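Local coordinates for Serine/threonine-protein kinase Tel1 (Chaetomium thermophilum, PDB 6SKY) that probably senses DNA damage as a serine/threonine kinase, using ATP to phosphorylate serine or threonine followed by glutamine and so activating checkpoint signalling, at residues Val2160-Met2165 / Gln2239-Ser2244; Thr2186-Leu2191 / Lys2207-Asn2212; Arg2515-Leu2520 / Lys2593-Ile2598. All coordinates share one frame; numbering follows the deposited sequence.

Overall arrangement
Contacts 1 and 2 are neighbours in the FAT region, their centres 12 Å apart, and contact 2 falls within the span of chain that contact 1 brings together. They share packing: Met2165 SD lies 3.6 Å from Leu2188 CD2, and Leu2243 CD2 lies 3.5 Å from Met2208 CE. Helices 2154-2174, 2178-2189 and 2203-2217, with the loop before helix 2245-2259, pack together as one part of the FAT alpha solenoid. Contact 3 comes later in the chain, about 60 Å from contact 1 and 64 Å from contact 2 between centres, where helix 2507-2522 meets the antiparallel sheet of the kinase. The set therefore samples both the helical scaffold and the catalytic part it accompanies.

Contact 1: Val2160-Met2165 / Gln2239-Ser2244; sequences VQIRGM and QSVPLS
The helix that carries Ile2162 and Arg2163 up to Val2241 is held by its own backbone, Gly2164 N bonding to Val2160 O at 3.0 Å. Against it comes the loop between helices 2220-2232 and 2245-2259, nearest where the CA atoms of Arg2163 and Val2241 stand 7.4 Å apart. One methyl, CG2 of Val2241, does the touching on the loop side. It meets the branch methyl of Ile2162, CG2 to CG2 at 4.2 Å; with chi1 at -71°, Ile2162 has CG1 anti to the carbonyl carbon and CG2 anti to the backbone N, and it is this second branch that turns to the loop. The same valine methyl lies 4.3 Å from Arg2163 NE, approaching the guanidinium at a slant. Val2202, from the loop before helix 2203-2217, touches both Ile2162 and Val2241 and completes a small apolar cluster, while Arg2163 also rests on Gln2106 and Leu2109 of helix 2102-2119. The contact between these solenoid elements is small, 128 Å² in all, and purely van der Waals in kind: methyl meets methyl and methyl meets guanidinium. Across the two segments it therefore rests on fitted apolar surfaces, which give no directional grip, and polar fixing of the loop comes from just before the valine, where Ser2240 OG hydrogen-bonds to Ser2201 O.

Contact 2: Thr2186-Leu2191 / Lys2207-Asn2212; sequences TALSDL and KMEAAN
Leu2188 and Glu2209 face each other with their CA atoms 8.6 Å apart, and the backbones come closer at Ser2189, whose CA is 7.4 Å from that of Lys2207. Both Leu2188 and Glu2209 point at the opposite helix, and their side chains cross at about a right angle. What touches is hydrocarbon on both sides: Leu2188 CD1 sits 4.1 Å from Glu2209 CG. The glutamate reaches this place with CG anti to its own N (chi1 178°), then bends at chi2 (48°), which turns the carboxylate off the leucine and toward helix 2154-2174. There OE2 forms a salt bridge with Arg2173, and OE1 takes a weak hydrogen bond from Ser2169. A buried acid is thus split by function, its methylene serving as packing surface and its oxygens paired elsewhere; the arginine would probably favour the ionised form. A second, lighter touch lies alongside, with Ser2189 OG 4.5 Å from Ala2210 CB. That hydroxyl is already spent on the carbonyl O of Ser2185, one helical turn back, and so presents itself to the alanine methyl merely as bulk. In all, 80 Å² is buried between the two segments. Both also pack on neighbouring FAT helices: Leu2188 on Met2165 and Leu2166 of helix 2154-2174, and Ala2210 on Met2226 of helix 2220-2232. Elsewhere on the segment 2186-2191, Thr2186, Ala2187 and Asp2190 pack on Ala1961, Arg1968 and His1966 of the second subunit, so segment 2186-2191 touches both the FAT helices around it and the dimer partner.

Contact 3: Arg2515-Leu2520 / Lys2593-Ile2598; sequences RVYHAL and KILTAI
Leu2520 and Leu2595 meet where helix 2507-2522 packs on the antiparallel sheet of the kinase, the sheet that probably corresponds to the N-lobe of the PI3-kinase-like fold. The helix segment runs roughly against the strand, at 144° between their directions, with the axes 11.9 Å apart. Packing is closest at the C-terminal end of the helix segment. There the two leucines reach toward each other tip to tip, CD2 to CD2 at 3.7 Å, Leu2520 extending its CG anti to the backbone N (chi1 179°). The flank of the same leucine lies on the aliphatic part of Lys2593, with CG 3.9 Å from the lysine CD, and the two side chains cross obliquely. With an alanine here, the Leu2595 methyls and the Lys2593 methylenes would probably lose their shared partner, opening a gap between helix and sheet. One turn earlier the fit is looser: Tyr2517 CE1 stands 4.3 Å from Leu2595 CD2, which approaches the ring at a slant. This tyrosine is held mostly by others, its OH hydrogen-bonded to Gln2607 on strand 2604-2611 and its ring edge-to-face with Phe2546. On the outer side of the helix, Arg2515 and Ala2519 are exposed to solvent, while on the strand Ile2594 and Thr2596 alternate with the packing residues and are partly exposed. The polar end of Lys2593 curls, bent at chi3 and chi4, into a cation-pi contact with Tyr2529. Its NZ hydrogen-bonds to Ala2591 O, whereas Leu2520 O stays 3.8 Å from that same NZ.

Contact 1: Val2160-Met2165 / Gln2239-Ser2244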
# COMPACT_ATOMS: atom_id res chain seq x y z
N VAL A 2160 26.21 5.62 -26.24
CA VAL A 2160 25.60 4.30 -26.37
C VAL A 2160 25.34 3.70 -25.00
O VAL A 2160 24.34 2.99 -24.81
CB VAL A 2160 26.47 3.40 -27.26
CG1 VAL A 2160 27.23 2.39 -26.46
CG2 VAL A 2160 25.60 2.70 -28.27
N GLN A 2161 26.18 4.00 -24.01
CA GLN A 2161 25.91 3.53 -22.66
C GLN A 2161 24.64 4.16 -22.10
O GLN A 2161 23.82 3.49 -21.48
CB GLN A 2161 27.09 3.86 -21.76
CG GLN A 2161 26.89 3.47 -20.33
CD GLN A 2161 27.92 4.06 -19.43
OE1 GLN A 2161 28.72 4.88 -19.85
NE2 GLN A 2161 27.91 3.67 -18.18
N ILE A 2162 24.48 5.47 -22.32
CA ILE A 2162 23.28 6.16 -21.86
C ILE A 2162 22.04 5.56 -22.49
O ILE A 2162 21.03 5.30 -21.82
CB ILE A 2162 23.40 7.66 -22.15
CG1 ILE A 2162 24.45 8.28 -21.23
CG2 ILE A 2162 22.08 8.35 -21.97
CD1 ILE A 2162 24.80 9.66 -21.60
N ARG A 2163 22.08 5.34 -23.81
CA ARG A 2163 20.91 4.78 -24.48
C ARG A 2163 20.57 3.39 -23.98
O ARG A 2163 19.39 3.06 -23.78
CB ARG A 2163 21.14 4.77 -25.98
CG ARG A 2163 21.29 6.12 -26.58
CD ARG A 2163 20.68 6.13 -27.95
NE ARG A 2163 20.91 7.37 -28.66
CZ ARG A 2163 21.88 7.56 -29.54
NH1 ARG A 2163 22.01 8.73 -30.14
NH2 ARG A 2163 22.71 6.57 -29.83
N GLY A 2164 21.57 2.54 -23.78
CA GLY A 2164 21.31 1.22 -23.23
C GLY A 2164 20.68 1.28 -21.85
O GLY A 2164 19.77 0.51 -21.53
N MET A 2165 21.13 2.22 -21.02
CA MET A 2165 20.55 2.36 -19.69
C MET A 2165 19.10 2.81 -19.75
O MET A 2165 18.26 2.32 -18.99
CB MET A 2165 21.36 3.35 -18.87
CG MET A 2165 22.51 2.73 -18.12
SD MET A 2165 23.59 3.99 -17.41
CE MET A 2165 23.98 3.23 -15.85
N GLN A 2239 20.19 18.66 -28.18
CA GLN A 2239 20.15 17.60 -27.18
C GLN A 2239 20.31 16.26 -27.88
O GLN A 2239 19.42 15.86 -28.63
CB GLN A 2239 18.84 17.64 -26.41
CG GLN A 2239 18.90 17.14 -24.99
CD GLN A 2239 19.18 18.25 -24.00
OE1 GLN A 2239 19.21 19.41 -24.36
NE2 GLN A 2239 19.37 17.89 -22.75
N SER A 2240 21.43 15.58 -27.65
CA SER A 2240 21.51 14.18 -28.03
C SER A 2240 20.62 13.37 -27.09
O SER A 2240 20.31 13.80 -25.98
CB SER A 2240 22.95 13.70 -27.98
OG SER A 2240 23.67 14.40 -27.00
N VAL A 2241 20.23 12.18 -27.54
CA VAL A 2241 19.10 11.48 -26.93
C VAL A 2241 17.92 12.44 -26.93
O VAL A 2241 17.60 13.02 -25.88
CB VAL A 2241 19.42 10.98 -25.51
CG1 VAL A 2241 18.34 10.03 -25.06
CG2 VAL A 2241 20.76 10.31 -25.47
N PRO A 2242 17.28 12.67 -28.07
CA PRO A 2242 16.35 13.79 -28.20
C PRO A 2242 15.16 13.66 -27.26
O PRO A 2242 14.87 12.62 -26.68
CB PRO A 2242 15.90 13.71 -29.66
CG PRO A 2242 16.81 12.74 -30.32
CD PRO A 2242 17.25 11.80 -29.25
N LEU A 2243 14.45 14.78 -27.13
CA LEU A 2243 13.26 14.85 -26.29
C LEU A 2243 12.38 15.94 -26.86
O LEU A 2243 12.78 17.10 -26.88
CB LEU A 2243 13.63 15.13 -24.84
CG LEU A 2243 12.50 15.59 -23.93
CD1 LEU A 2243 11.47 14.49 -23.76
CD2 LEU A 2243 13.05 16.01 -22.60
N SER A 2244 11.19 15.58 -27.33
CA SER A 2244 10.30 16.56 -27.92
C SER A 2244 9.61 17.36 -26.83
O SER A 2244 9.36 16.87 -25.73
CB SER A 2244 9.26 15.87 -28.80
OG SER A 2244 8.69 14.77 -28.15

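Contact 2: Thr2186-Leu2191 / Lys2207-Asn2212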
# COMPACT_ATOMS: atom_id res chain seq x y z
N THR A 2186 19.77 6.66 -10.52
CA THR A 2186 20.88 7.23 -9.76
C THR A 2186 22.19 7.11 -10.52
O THR A 2186 22.95 8.08 -10.64
CB THR A 2186 21.00 6.54 -8.41
OG1 THR A 2186 19.76 6.64 -7.71
CG2 THR A 2186 22.05 7.21 -7.60
N ALA A 2187 22.47 5.92 -11.05
CA ALA A 2187 23.70 5.73 -11.81
C ALA A 2187 23.74 6.57 -13.07
O ALA A 2187 24.82 6.93 -13.53
CB ALA A 2187 23.86 4.25 -12.16
N LEU A 2188 22.58 6.89 -13.64
CA LEU A 2188 22.55 7.77 -14.81
C LEU A 2188 22.80 9.22 -14.42
O LEU A 2188 23.52 9.93 -15.12
CB LEU A 2188 21.21 7.66 -15.53
CG LEU A 2188 21.03 6.63 -16.64
CD1 LEU A 2188 19.57 6.50 -16.93
CD2 LEU A 2188 21.77 7.07 -17.86
N SER A 2189 22.19 9.67 -13.32
CA SER A 2189 22.43 11.03 -12.87
C SER A 2189 23.88 11.25 -12.50
O SER A 2189 24.38 12.37 -12.61
CB SER A 2189 21.53 11.35 -11.68
OG SER A 2189 20.18 11.42 -12.07
N ASP A 2190 24.58 10.20 -12.07
CA ASP A 2190 25.99 10.37 -11.77
C ASP A 2190 26.87 10.51 -13.01
O ASP A 2190 28.05 10.84 -12.88
CB ASP A 2190 26.49 9.21 -10.92
CG ASP A 2190 25.99 9.28 -9.52
OD1 ASP A 2190 25.03 10.03 -9.28
OD2 ASP A 2190 26.56 8.61 -8.64
N LEU A 2191 26.33 10.28 -14.20
CA LEU A 2191 27.10 10.36 -15.42
C LEU A 2191 27.05 11.73 -16.08
O LEU A 2191 27.73 11.94 -17.08
CB LEU A 2191 26.60 9.32 -16.43
CG LEU A 2191 27.36 8.02 -16.60
CD1 LEU A 2191 27.83 7.49 -15.27
CD2 LEU A 2191 26.46 7.02 -17.25
N LYS A 2207 17.20 13.62 -16.57
CA LYS A 2207 16.31 14.20 -15.57
C LYS A 2207 14.88 13.71 -15.75
O LYS A 2207 14.16 13.56 -14.76
CB LYS A 2207 16.39 15.72 -15.62
CG LYS A 2207 17.68 16.25 -15.04
CD LYS A 2207 17.70 17.76 -15.00
CE LYS A 2207 17.64 18.35 -16.39
NZ LYS A 2207 17.68 19.84 -16.38
N MET A 2208 14.46 13.42 -16.97
CA MET A 2208 13.15 12.82 -17.15
C MET A 2208 13.10 11.40 -16.61
O MET A 2208 12.08 10.98 -16.08
CB MET A 2208 12.75 12.84 -18.61
CG MET A 2208 11.46 12.12 -18.88
SD MET A 2208 10.73 12.65 -20.42
CE MET A 2208 10.96 14.41 -20.24
N GLU A 2209 14.20 10.66 -16.72
CA GLU A 2209 14.24 9.34 -16.10
C GLU A 2209 14.16 9.44 -14.58
O GLU A 2209 13.50 8.63 -13.92
CB GLU A 2209 15.49 8.60 -16.53
CG GLU A 2209 15.64 7.24 -15.89
CD GLU A 2209 14.36 6.42 -15.97
OE1 GLU A 2209 13.73 6.39 -17.05
OE2 GLU A 2209 13.99 5.80 -14.94
N ALA A 2210 14.84 10.43 -14.00
CA ALA A 2210 14.74 10.64 -12.56
C ALA A 2210 13.31 10.98 -12.14
O ALA A 2210 12.82 10.49 -11.12
CB ALA A 2210 15.70 11.73 -12.12
N ALA A 2211 12.64 11.82 -12.93
CA ALA A 2211 11.25 12.14 -12.63
C ALA A 2211 10.36 10.91 -12.74
O ALA A 2211 9.42 10.76 -11.96
CB ALA A 2211 10.76 13.24 -13.56
N ASN A 2212 10.64 10.03 -13.69
CA ASN A 2212 9.86 8.80 -13.81
C ASN A 2212 10.05 7.91 -12.59
O ASN A 2212 9.09 7.31 -12.10
CB ASN A 2212 10.25 8.05 -15.07
CG ASN A 2212 9.59 8.58 -16.28
OD1 ASN A 2212 8.46 9.05 -16.22
ND2 ASN A 2212 10.27 8.50 -17.41

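Contact 3: Arg2515-Leu2520 / Lys2593-Ile2598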
# COMPACT_ATOMS: atom_id res chain seq x y z
N ARG A 2515 -27.63 -18.34 -49.23
CA ARG A 2515 -28.94 -18.88 -49.56
C ARG A 2515 -28.96 -20.40 -49.41
O ARG A 2515 -29.89 -20.96 -48.82
CB ARG A 2515 -29.34 -18.47 -50.97
CG ARG A 2515 -29.60 -17.00 -51.10
CD ARG A 2515 -30.29 -16.67 -52.40
NE ARG A 2515 -30.64 -15.26 -52.45
CZ ARG A 2515 -31.70 -14.74 -51.85
NH1 ARG A 2515 -31.95 -13.44 -51.94
NH2 ARG A 2515 -32.51 -15.51 -51.14
N VAL A 2516 -27.93 -21.07 -49.92
CA VAL A 2516 -27.97 -22.53 -49.81
C VAL A 2516 -27.68 -23.01 -48.39
O VAL A 2516 -28.23 -24.02 -47.95
CB VAL A 2516 -27.03 -23.20 -50.83
CG1 VAL A 2516 -27.36 -22.72 -52.22
CG2 VAL A 2516 -25.59 -22.94 -50.50
N TYR A 2517 -26.83 -22.29 -47.64
CA TYR A 2517 -26.62 -22.66 -46.23
C TYR A 2517 -27.91 -22.54 -45.44
O TYR A 2517 -28.22 -23.41 -44.62
CB TYR A 2517 -25.55 -21.77 -45.60
CG TYR A 2517 -24.18 -22.38 -45.55
CD1 TYR A 2517 -23.95 -23.54 -44.86
CD2 TYR A 2517 -23.11 -21.77 -46.17
CE1 TYR A 2517 -22.70 -24.09 -44.81
CE2 TYR A 2517 -21.87 -22.31 -46.12
CZ TYR A 2517 -21.67 -23.47 -45.44
OH TYR A 2517 -20.42 -24.01 -45.38
N HIS A 2518 -28.67 -21.47 -45.66
CA HIS A 2518 -29.93 -21.30 -44.96
C HIS A 2518 -30.95 -22.35 -45.37
O HIS A 2518 -31.68 -22.88 -44.52
CB HIS A 2518 -30.47 -19.90 -45.21
CG HIS A 2518 -31.82 -19.65 -44.64
ND1 HIS A 2518 -32.85 -19.12 -45.38
CD2 HIS A 2518 -32.32 -19.86 -43.40
CE1 HIS A 2518 -33.93 -19.02 -44.62
NE2 HIS A 2518 -33.63 -19.46 -43.41
N ALA A 2519 -31.01 -22.67 -46.66
CA ALA A 2519 -31.92 -23.72 -47.10
C ALA A 2519 -31.57 -25.05 -46.47
O ALA A 2519 -32.46 -25.80 -46.05
CB ALA A 2519 -31.90 -23.84 -48.62
N LEU A 2520 -30.28 -25.36 -46.37
CA LEU A 2520 -29.87 -26.59 -45.71
C LEU A 2520 -30.19 -26.57 -44.23
O LEU A 2520 -30.57 -27.59 -43.65
CB LEU A 2520 -28.38 -26.82 -45.93
CG LEU A 2520 -27.79 -28.07 -45.28
CD1 LEU A 2520 -28.17 -29.29 -46.08
CD2 LEU A 2520 -26.30 -27.93 -45.21
N LYS A 2593 -27.06 -30.31 -38.14
CA LYS A 2593 -26.18 -31.15 -38.94
C LYS A 2593 -24.76 -30.62 -38.89
O LYS A 2593 -24.53 -29.41 -38.93
CB LYS A 2593 -26.67 -31.24 -40.38
CG LYS A 2593 -27.33 -30.00 -40.90
CD LYS A 2593 -28.17 -30.31 -42.11
CE LYS A 2593 -29.38 -31.13 -41.73
NZ LYS A 2593 -30.38 -30.32 -41.00
N ILE A 2594 -23.80 -31.53 -38.82
CA ILE A 2594 -22.40 -31.19 -38.68
C ILE A 2594 -21.73 -31.46 -40.02
O ILE A 2594 -21.41 -32.60 -40.35
CB ILE A 2594 -21.72 -31.96 -37.54
CG1 ILE A 2594 -22.37 -31.64 -36.21
CG2 ILE A 2594 -20.27 -31.60 -37.46
CD1 ILE A 2594 -23.44 -32.59 -35.79
N LEU A 2595 -21.51 -30.41 -40.79
CA LEU A 2595 -20.81 -30.51 -42.06
C LEU A 2595 -19.31 -30.41 -41.84
O LEU A 2595 -18.85 -29.87 -40.84
CB LEU A 2595 -21.26 -29.41 -43.01
CG LEU A 2595 -22.46 -29.63 -43.91
CD1 LEU A 2595 -23.68 -30.01 -43.13
CD2 LEU A 2595 -22.70 -28.35 -44.66
N THR A 2596 -18.56 -30.92 -42.80
CA THR A 2596 -17.12 -30.76 -42.83
C THR A 2596 -16.72 -30.20 -44.18
O THR A 2596 -17.23 -30.64 -45.21
CB THR A 2596 -16.39 -32.09 -42.59
OG1 THR A 2596 -16.97 -32.75 -41.46
CG2 THR A 2596 -14.93 -31.85 -42.32
N ALA A 2597 -15.83 -29.22 -44.17
CA ALA A 2597 -15.36 -28.60 -45.40
C ALA A 2597 -13.85 -28.75 -45.47
O ALA A 2597 -13.15 -28.43 -44.51
CB ALA A 2597 -15.75 -27.12 -45.45
N ILE A 2598 -13.36 -29.26 -46.58
CA ILE A 2598 -11.93 -29.37 -46.81
C ILE A 2598 -11.51 -28.13 -47.59
O ILE A 2598 -12.02 -27.87 -48.68
CB ILE A 2598 -11.57 -30.66 -47.56
CG1 ILE A 2598 -11.75 -31.87 -46.66
CG2 ILE A 2598 -10.14 -30.59 -48.04
CD1 ILE A 2598 -13.13 -32.46 -46.67